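PDB 3HR6: putative surface-anchored fimbrial subunit from Corynebacterium diphtheriae, which probably forms the shaft of a corynebacterial surface pilus as its major subunit, built of tandem Ig-like modules with a bound calcium ion and stabilizing isopeptide and disulfide bonds. Local coordinates for residues 4-12 with 84-95; 389-397 with 408-416. All coordinates share one frame; numbering follows the deposited sequence. Where two conformers were deposited one is given.

Contact 1 of 2, residues 4-12 with 84-95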
loop_
_atom_site.group_PDB
_atom_site.type_symbol
_atom_site.label_atom_id
_atom_site.label_comp_id
_atom_site.label_asym_id
_atom_site.label_seq_id
_atom_site.Cartn_x
_atom_site.Cartn_y
_atom_site.Cartn_z
ATOM N N ARG A 4 18.844 -15.439 -39.744
ATOM C CA ARG A 4 18.595 -15.033 -38.313
ATOM C C ARG A 4 17.438 -14.036 -38.186
ATOM O O ARG A 4 17.320 -13.086 -38.954
ATOM C CB ARG A 4 19.872 -14.519 -37.648
ATOM C CG ARG A 4 20.938 -15.615 -37.707
ATOM C CD ARG A 4 21.953 -15.562 -36.597
ATOM N NE ARG A 4 21.436 -15.926 -35.275
ATOM C CZ ARG A 4 21.083 -17.158 -34.899
ATOM N NH1 ARG A 4 21.115 -18.178 -35.754
ATOM N NH2 ARG A 4 20.662 -17.367 -33.656
ATOM N N THR A 5 16.609 -14.272 -37.180
ATOM C CA THR A 5 15.307 -13.651 -37.102
ATOM C C THR A 5 15.228 -12.849 -35.804
ATOM O O THR A 5 16.126 -12.923 -34.972
ATOM C CB THR A 5 14.216 -14.758 -37.205
ATOM O OG1 THR A 5 12.971 -14.203 -37.645
ATOM C CG2 THR A 5 14.035 -15.483 -35.879
ATOM N N SER A 6 14.167 -12.066 -35.655
ATOM C CA SER A 6 13.925 -11.371 -34.391
ATOM C C SER A 6 12.431 -11.266 -34.139
ATOM O O SER A 6 11.637 -11.308 -35.077
ATOM C CB SER A 6 14.574 -9.987 -34.351
ATOM O OG SER A 6 13.960 -9.087 -35.250
ATOM N N ILE A 7 12.080 -11.199 -32.858
ATOM C CA ILE A 7 10.713 -10.932 -32.412
ATOM C C ILE A 7 10.712 -9.652 -31.602
ATOM O O ILE A 7 11.372 -9.553 -30.567
ATOM C CB ILE A 7 10.113 -12.116 -31.630
ATOM C CG1 ILE A 7 10.034 -13.352 -32.531
ATOM C CG2 ILE A 7 8.699 -11.764 -31.131
ATOM C CD1 ILE A 7 10.014 -14.650 -31.781
ATOM N N ALA A 8 9.948 -8.670 -32.084
ATOM C CA ALA A 8 9.748 -7.406 -31.403
ATOM C C ALA A 8 8.387 -7.475 -30.721
ATOM O O ALA A 8 7.340 -7.528 -31.414
ATOM C CB ALA A 8 9.780 -6.290 -32.418
ATOM N N VAL A 9 8.392 -7.494 -29.390
ATOM C CA VAL A 9 7.158 -7.518 -28.614
ATOM C C VAL A 9 6.779 -6.092 -28.226
ATOM O O VAL A 9 7.499 -5.429 -27.494
ATOM C CB VAL A 9 7.281 -8.365 -27.318
ATOM C CG1 VAL A 9 5.946 -8.433 -26.619
ATOM C CG2 VAL A 9 7.800 -9.768 -27.613
ATOM N N HIS A 10 5.589 -5.680 -28.660
ATOM C CA HIS A 10 4.996 -4.409 -28.267
ATOM C C HIS A 10 3.834 -4.645 -27.304
ATOM O O HIS A 10 2.819 -5.233 -27.666
ATOM C CB HIS A 10 4.494 -3.682 -29.515
ATOM C CG HIS A 10 5.519 -3.514 -30.586
ATOM N ND1 HIS A 10 6.503 -2.548 -30.530
ATOM C CD2 HIS A 10 5.737 -4.204 -31.728
ATOM C CE1 HIS A 10 7.257 -2.633 -31.611
ATOM N NE2 HIS A 10 6.817 -3.631 -32.352
ATOM N N ALA A 11 3.948 -4.134 -26.088
ATOM C CA ALA A 11 2.982 -4.379 -25.063
ATOM C C ALA A 11 1.930 -3.302 -25.126
ATOM O O ALA A 11 2.197 -2.160 -24.792
ATOM C CB ALA A 11 3.676 -4.366 -23.702
ATOM N N LEU A 12 0.740 -3.658 -25.593
ATOM C CA LEU A 12 -0.348 -2.698 -25.763
ATOM C C LEU A 12 -1.291 -2.703 -24.577
ATOM O O LEU A 12 -1.698 -3.779 -24.098
ATOM C CB LEU A 12 -1.134 -3.077 -27.016
ATOM C CG LEU A 12 -0.584 -2.473 -28.298
ATOM C CD1 LEU A 12 0.932 -2.473 -28.416
ATOM C CD2 LEU A 12 -1.310 -3.051 -29.516
ATOM N N THR A 84 9.974 -4.041 -21.957
ATOM C CA THR A 84 9.811 -3.134 -23.087
ATOM C C THR A 84 10.457 -1.769 -22.741
ATOM O O THR A 84 10.440 -1.304 -21.574
ATOM C CB THR A 84 8.330 -2.953 -23.412
ATOM O OG1 THR A 84 7.619 -2.567 -22.224
ATOM C CG2 THR A 84 7.743 -4.282 -23.962
ATOM N N GLU A 85 11.075 -1.183 -23.735
ATOM C CA GLU A 85 11.609 0.171 -23.646
ATOM C C GLU A 85 11.383 0.791 -25.006
ATOM O O GLU A 85 11.555 0.127 -26.036
ATOM C CB GLU A 85 13.093 0.148 -23.277
ATOM C CG GLU A 85 13.690 1.534 -22.976
ATOM C CD GLU A 85 13.098 2.252 -21.739
ATOM O OE1 GLU A 85 12.327 1.661 -20.924
ATOM O OE2 GLU A 85 13.425 3.445 -21.580
ATOM N N GLY A 86 10.947 2.048 -25.021
ATOM C CA GLY A 86 10.542 2.696 -26.276
ATOM C C GLY A 86 9.417 1.945 -26.978
ATOM O O GLY A 86 9.350 1.934 -28.225
ATOM N N GLY A 87 8.583 1.293 -26.173
ATOM C CA GLY A 87 7.410 0.575 -26.627
ATOM C C GLY A 87 7.673 -0.843 -27.109
ATOM O O GLY A 87 6.752 -1.503 -27.564
ATOM N N VAL A 88 8.899 -1.328 -26.993
ATOM C CA VAL A 88 9.232 -2.629 -27.564
ATOM C C VAL A 88 10.250 -3.410 -26.736
ATOM O O VAL A 88 11.153 -2.828 -26.158
ATOM C CB VAL A 88 9.747 -2.457 -29.003
ATOM C CG1 VAL A 88 11.137 -1.741 -29.073
ATOM C CG2 VAL A 88 9.798 -3.805 -29.748
ATOM N N ALA A 89 10.070 -4.731 -26.668
ATOM C CA ALA A 89 11.100 -5.647 -26.178
ATOM C C ALA A 89 11.496 -6.455 -27.389
ATOM O O ALA A 89 10.700 -7.274 -27.852
ATOM C CB ALA A 89 10.564 -6.550 -25.069
ATOM N N LYS A 90 12.673 -6.169 -27.944
ATOM C CA LYS A 90 13.177 -6.874 -29.130
ATOM C C LYS A 90 14.146 -8.020 -28.790
ATOM O O LYS A 90 15.238 -7.791 -28.243
ATOM C CB LYS A 90 13.871 -5.913 -30.106
ATOM C CG LYS A 90 14.179 -6.551 -31.430
ATOM C CD LYS A 90 14.597 -5.550 -32.494
ATOM C CE LYS A 90 15.171 -6.253 -33.689
ATOM N NZ LYS A 90 15.278 -5.363 -34.864
ATOM N N PHE A 91 13.758 -9.238 -29.154
ATOM C CA PHE A 91 14.597 -10.420 -28.983
ATOM C C PHE A 91 15.255 -10.682 -30.332
ATOM O O PHE A 91 14.597 -11.128 -31.257
ATOM C CB PHE A 91 13.738 -11.615 -28.534
ATOM C CG PHE A 91 13.067 -11.410 -27.213
ATOM C CD1 PHE A 91 13.722 -11.726 -26.032
ATOM C CD2 PHE A 91 11.786 -10.867 -27.133
ATOM C CE1 PHE A 91 13.116 -11.537 -24.821
ATOM C CE2 PHE A 91 11.181 -10.660 -25.903
ATOM C CZ PHE A 91 11.844 -10.989 -24.755
ATOM N N ASP A 92 16.550 -10.368 -30.428
ATOM C CA ASP A 92 17.273 -10.279 -31.692
ATOM C C ASP A 92 18.192 -11.501 -31.851
ATOM O O ASP A 92 18.448 -12.210 -30.879
ATOM C CB ASP A 92 18.076 -8.964 -31.709
ATOM C CG ASP A 92 18.453 -8.490 -33.129
ATOM O OD1 ASP A 92 18.318 -9.243 -34.124
ATOM O OD2 ASP A 92 18.899 -7.325 -33.248
ATOM N N ASN A 93 18.651 -11.751 -33.080
ATOM C CA ASN A 93 19.637 -12.810 -33.378
ATOM C C ASN A 93 19.111 -14.220 -33.015
ATOM O O ASN A 93 19.819 -15.029 -32.393
ATOM C CB ASN A 93 20.959 -12.488 -32.645
ATOM C CG ASN A 93 22.161 -13.170 -33.251
ATOM O OD1 ASN A 93 22.270 -13.318 -34.470
ATOM N ND2 ASN A 93 23.110 -13.560 -32.397
ATOM N N LEU A 94 17.873 -14.506 -33.437
ATOM C CA LEU A 94 17.192 -15.759 -33.108
ATOM C C LEU A 94 17.284 -16.780 -34.229
ATOM O O LEU A 94 17.216 -16.443 -35.415
ATOM C CB LEU A 94 15.700 -15.512 -32.854
ATOM C CG LEU A 94 15.347 -14.591 -31.689
ATOM C CD1 LEU A 94 13.810 -14.458 -31.590
ATOM C CD2 LEU A 94 15.936 -15.103 -30.392
ATOM N N THR A 95 17.381 -18.045 -33.838
ATOM C CA THR A 95 17.384 -19.149 -34.792
ATOM C C THR A 95 15.944 -19.356 -35.250
ATOM O O THR A 95 15.003 -19.177 -34.463
ATOM C CB THR A 95 17.942 -20.470 -34.158
ATOM O OG1 THR A 95 16.947 -21.073 -33.322
ATOM C CG2 THR A 95 19.173 -20.197 -33.298
#

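Contact 2 of 2, residues 389-397 with 408-416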
loop_
_atom_site.group_PDB
_atom_site.type_symbol
_atom_site.label_atom_id
_atom_site.label_comp_id
_atom_site.label_asym_id
_atom_site.label_seq_id
_atom_site.Cartn_x
_atom_site.Cartn_y
_atom_site.Cartn_z
ATOM N N GLY A 389 -11.562 23.247 19.777
ATOM C CA GLY A 389 -10.696 24.369 20.041
ATOM C C GLY A 389 -9.693 24.607 18.938
ATOM O O GLY A 389 -9.837 24.144 17.823
ATOM N N THR A 390 -8.674 25.377 19.281
ATOM C CA THR A 390 -7.680 25.793 18.327
ATOM C C THR A 390 -6.276 25.365 18.688
ATOM O O THR A 390 -5.428 25.373 17.829
ATOM C CB THR A 390 -7.641 27.328 18.155
ATOM O OG1 THR A 390 -7.290 27.971 19.389
ATOM C CG2 THR A 390 -8.982 27.857 17.658
ATOM N N GLU A 391 -6.023 25.012 19.939
ATOM C CA GLU A 391 -4.683 24.588 20.343
ATOM C C GLU A 391 -4.765 23.584 21.466
ATOM O O GLU A 391 -5.765 23.497 22.176
ATOM C CB GLU A 391 -3.823 25.787 20.856
ATOM C CG GLU A 391 -3.688 26.991 19.937
ATOM C CD GLU A 391 -2.854 26.790 18.664
ATOM O OE1 GLU A 391 -2.197 25.734 18.462
ATOM O OE2 GLU A 391 -2.872 27.743 17.838
ATOM N N PHE A 392 -3.657 22.883 21.673
ATOM C CA PHE A 392 -3.448 22.142 22.885
ATOM C C PHE A 392 -3.082 23.074 24.039
ATOM O O PHE A 392 -2.561 24.209 23.862
ATOM C CB PHE A 392 -2.336 21.100 22.717
ATOM C CG PHE A 392 -2.650 20.007 21.748
ATOM C CD1 PHE A 392 -3.468 18.927 22.098
ATOM C CD2 PHE A 392 -2.138 20.045 20.452
ATOM C CE1 PHE A 392 -3.762 17.932 21.194
ATOM C CE2 PHE A 392 -2.426 19.056 19.547
ATOM C CZ PHE A 392 -3.236 17.985 19.903
ATOM N N CYS A 393 -3.377 22.599 25.232
ATOM C CA CYS A 393 -2.932 23.326 26.426
ATOM C C CYS A 393 -2.740 22.395 27.574
ATOM O O CYS A 393 -3.303 21.326 27.619
ATOM C CB CYS A 393 -3.887 24.463 26.774
ATOM S SG CYS A 393 -5.611 23.851 26.892
ATOM N N LEU A 394 -1.911 22.808 28.518
ATOM C CA LEU A 394 -1.643 21.992 29.686
ATOM C C LEU A 394 -2.282 22.622 30.910
ATOM O O LEU A 394 -2.210 23.838 31.096
ATOM C CB LEU A 394 -0.144 21.918 29.905
ATOM C CG LEU A 394 0.673 21.129 28.870
ATOM C CD1 LEU A 394 2.218 21.503 29.006
ATOM C CD2 LEU A 394 0.420 19.621 29.005
ATOM N N VAL A 395 -2.880 21.782 31.738
ATOM C CA VAL A 395 -3.428 22.236 33.020
ATOM C C VAL A 395 -2.621 21.570 34.114
ATOM O O VAL A 395 -2.500 20.334 34.176
ATOM C CB VAL A 395 -4.921 21.868 33.171
ATOM C CG1 VAL A 395 -5.399 22.106 34.643
ATOM C CG2 VAL A 395 -5.776 22.632 32.185
ATOM N N GLU A 396 -2.071 22.393 35.007
ATOM C CA GLU A 396 -1.354 21.885 36.155
ATOM C C GLU A 396 -2.332 21.486 37.243
ATOM O O GLU A 396 -3.036 22.348 37.783
ATOM C CB GLU A 396 -0.392 22.923 36.710
ATOM C CG GLU A 396 0.510 22.339 37.767
ATOM C CD GLU A 396 1.568 23.288 38.227
ATOM O OE1 GLU A 396 1.249 24.420 38.640
ATOM O OE2 GLU A 396 2.725 22.859 38.226
ATOM N N THR A 397 -2.391 20.197 37.558
ATOM C CA THR A 397 -3.363 19.682 38.545
ATOM C C THR A 397 -2.767 19.484 39.937
ATOM O O THR A 397 -3.508 19.383 40.909
ATOM C CB THR A 397 -3.985 18.358 38.100
ATOM O OG1 THR A 397 -2.962 17.372 37.940
ATOM C CG2 THR A 397 -4.816 18.511 36.826
ATOM N N LYS A 408 -4.238 29.251 34.906
ATOM C CA LYS A 408 -4.758 29.191 33.555
ATOM C C LYS A 408 -4.046 28.066 32.811
ATOM O O LYS A 408 -2.909 27.714 33.154
ATOM C CB LYS A 408 -4.571 30.519 32.831
ATOM C CG LYS A 408 -5.424 31.658 33.382
ATOM C CD LYS A 408 -5.394 32.879 32.451
ATOM C CE LYS A 408 -6.227 34.062 32.960
ATOM N NZ LYS A 408 -7.629 33.712 33.352
ATOM N N PRO A 409 -4.718 27.511 31.795
ATOM C CA PRO A 409 -4.038 26.566 30.906
ATOM C C PRO A 409 -2.835 27.221 30.237
ATOM O O PRO A 409 -2.876 28.414 29.926
ATOM C CB PRO A 409 -5.120 26.200 29.883
ATOM C CG PRO A 409 -6.404 26.465 30.584
ATOM C CD PRO A 409 -6.149 27.644 31.463
ATOM N N VAL A 410 -1.776 26.434 30.017
ATOM C CA VAL A 410 -0.580 26.894 29.314
ATOM C C VAL A 410 -0.722 26.445 27.856
ATOM O O VAL A 410 -0.704 25.236 27.588
ATOM C CB VAL A 410 0.709 26.280 29.922
ATOM C CG1 VAL A 410 1.935 26.747 29.178
ATOM C CG2 VAL A 410 0.853 26.624 31.400
ATOM N N ILE A 411 -0.856 27.409 26.940
ATOM C CA ILE A 411 -1.075 27.089 25.527
ATOM C C ILE A 411 0.201 26.444 25.017
ATOM O O ILE A 411 1.305 26.898 25.335
ATOM C CB ILE A 411 -1.432 28.320 24.663
ATOM C CG1 ILE A 411 -2.707 28.994 25.184
ATOM C CG2 ILE A 411 -1.627 27.891 23.191
ATOM C CD1 ILE A 411 -3.828 28.022 25.458
ATOM N N VAL A 412 0.046 25.339 24.312
ATOM C CA VAL A 412 1.155 24.669 23.678
ATOM C C VAL A 412 0.810 24.527 22.202
ATOM O O VAL A 412 -0.167 23.862 21.859
ATOM C CB VAL A 412 1.452 23.311 24.338
ATOM C CG1 VAL A 412 2.594 22.580 23.624
ATOM C CG2 VAL A 412 1.751 23.498 25.835
ATOM N N LYS A 413 1.581 25.190 21.349
ATOM C CA LYS A 413 1.415 25.156 19.889
ATOM C C LYS A 413 2.003 23.856 19.355
ATOM O O LYS A 413 3.225 23.661 19.412
ATOM C CB LYS A 413 2.134 26.350 19.236
ATOM C CG LYS A 413 1.546 27.734 19.573
ATOM C CD LYS A 413 2.472 28.889 19.168
ATOM C CE LYS A 413 1.700 30.172 18.796
ATOM N NZ LYS A 413 2.576 31.372 18.569
ATOM N N LEU A 414 1.145 22.963 18.889
ATOM C CA LEU A 414 1.554 21.680 18.364
ATOM C C LEU A 414 0.606 21.307 17.261
ATOM O O LEU A 414 -0.522 20.939 17.526
ATOM C CB LEU A 414 1.507 20.633 19.481
ATOM C CG LEU A 414 2.285 19.384 19.095
ATOM C CD1 LEU A 414 3.810 19.626 19.296
ATOM C CD2 LEU A 414 1.749 18.200 19.859
ATOM N N GLU A 415 1.068 21.394 16.022
ATOM C CA GLU A 415 0.207 21.120 14.883
ATOM C C GLU A 415 1.057 20.654 13.713
ATOM O O GLU A 415 2.281 20.891 13.659
ATOM C CB GLU A 415 -0.628 22.345 14.514
ATOM C CG GLU A 415 0.153 23.449 13.916
ATOM C CD GLU A 415 -0.718 24.639 13.548
ATOM O OE1 GLU A 415 -1.600 25.030 14.364
ATOM O OE2 GLU A 415 -0.478 25.192 12.442
ATOM N N ALA A 416 0.412 20.021 12.752
ATOM C CA ALA A 416 1.083 19.538 11.565
ATOM C C ALA A 416 0.319 20.029 10.366
ATOM O O ALA A 416 -0.741 20.641 10.488
ATOM C CB ALA A 416 1.155 17.996 11.573
HETATM O O HOH W 1 -3.668 23.941 16.065
HETATM O O HOH W 2 -1.612 23.349 19.622
HETATM O O HOH W 3 -0.246 25.738 16.473
HETATM O O HOH W 4 -2.748 25.161 34.822
#

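Contact 1 of 2, residues 4-12 with 84-95
R4 lies beside N93 where two antiparallel strands of the N-terminal pilin domain pair, at a G1 beta bulge that sets N93 and L94 both against T5. The R4 chain bends at chi3 (70°), which brings its guanidinium back to N93 and L94. The guanidinium grips N93 side-on with two nitrogens: R4 NE reaches N93 OD1 at 2.9 Å, within the guanidinium plane, while R4 NH2 takes N93 O at 2.8 Å. The guanidinium stands steeply to the N93 amide, their planes 77° apart, and NE stands well above the plane of the N93 side-chain carbonyl, not on a lone pair. One face of the guanidinium carries L94 C, and T95 CG2 sits at the edge. At the bulge T5 OG1 is hydrogen-bonded to Q133 O.

Alternate side chains of the paired strands turn to one face, where I7 and L94 cross at about a right angle with their CD1 atoms 3.8 Å apart. V9 CG2 meets the rim of the F91 ring rather than its face, 3.9 Å from F91 CE2. F91 and L94 both rest on L41 of strand 38-44, and strand 131-143 pairs with the far side of strand 5-9. At the turn end, H10 and V88 run side by side, pointing the same way. H10 NE2 is hydrogen-bonded to H136 ND1, and H10 ND1 donates to G87 O at 3.2 Å, with 148° at the hydrogen.

Contact 2 of 2, residues 389-397 with 408-416
E391 leans across to 408-416 from its first carbon: CB touches I411 CG2 at 3.8 Å, the two side chains crossing at about a right angle, and CG stays against the same methyl. The chain then folds at chi2 (-70°), which carries the carboxylate toward the backbone just beyond the partner strand, with OE1 3.9 Å from K413 CA. That oxygen ends among waters. One, 2.7 Å from E391 OE1, accepts from F392 N and L414 N and is also hydrogen-bonded to V412 O, so it joins the two backbones beyond the V412–F392 bond. Another donates to both E391 OE1 and E415 OE1, bridging two carboxylate oxygens that would probably repel each other at 4.2 Å.

The strands form a beta hairpin at the edge of a four-stranded antiparallel sheet in the C-terminal Ig-like module, and T390 and E391 make a classic beta bulge opposite C333. Beyond E391, C393, disulfide-bonded to C333, touches both P409 CB and I411 CD1 with its CB. On the other face L394 CD1 lies obliquely against V412 CG2, in a layer backed by I311 and I309. F392 extends that layer, its ring edge presenting CE2 in plane to L414 O at 3.4 Å.

How the contacts relate
The two contacts sit on opposite sides of the centre of an elongated chain, their centres 65 Å apart and their nearest atoms about 38 Å apart. Contact 1 closes in the N-terminal module before contact 2 opens in the C-terminal one, so each pairs strands within its own part of the row of modules and neither touches the other. The calcium ion, held by D153, D155, Q158, G160 and E165, is the landmark for contact 2: the F392 side chain is about 12 Å from the metal and about 8 Å from the side chain of Q158. Contact 1 lies away from the metal site and from the C333–C393 disulfide.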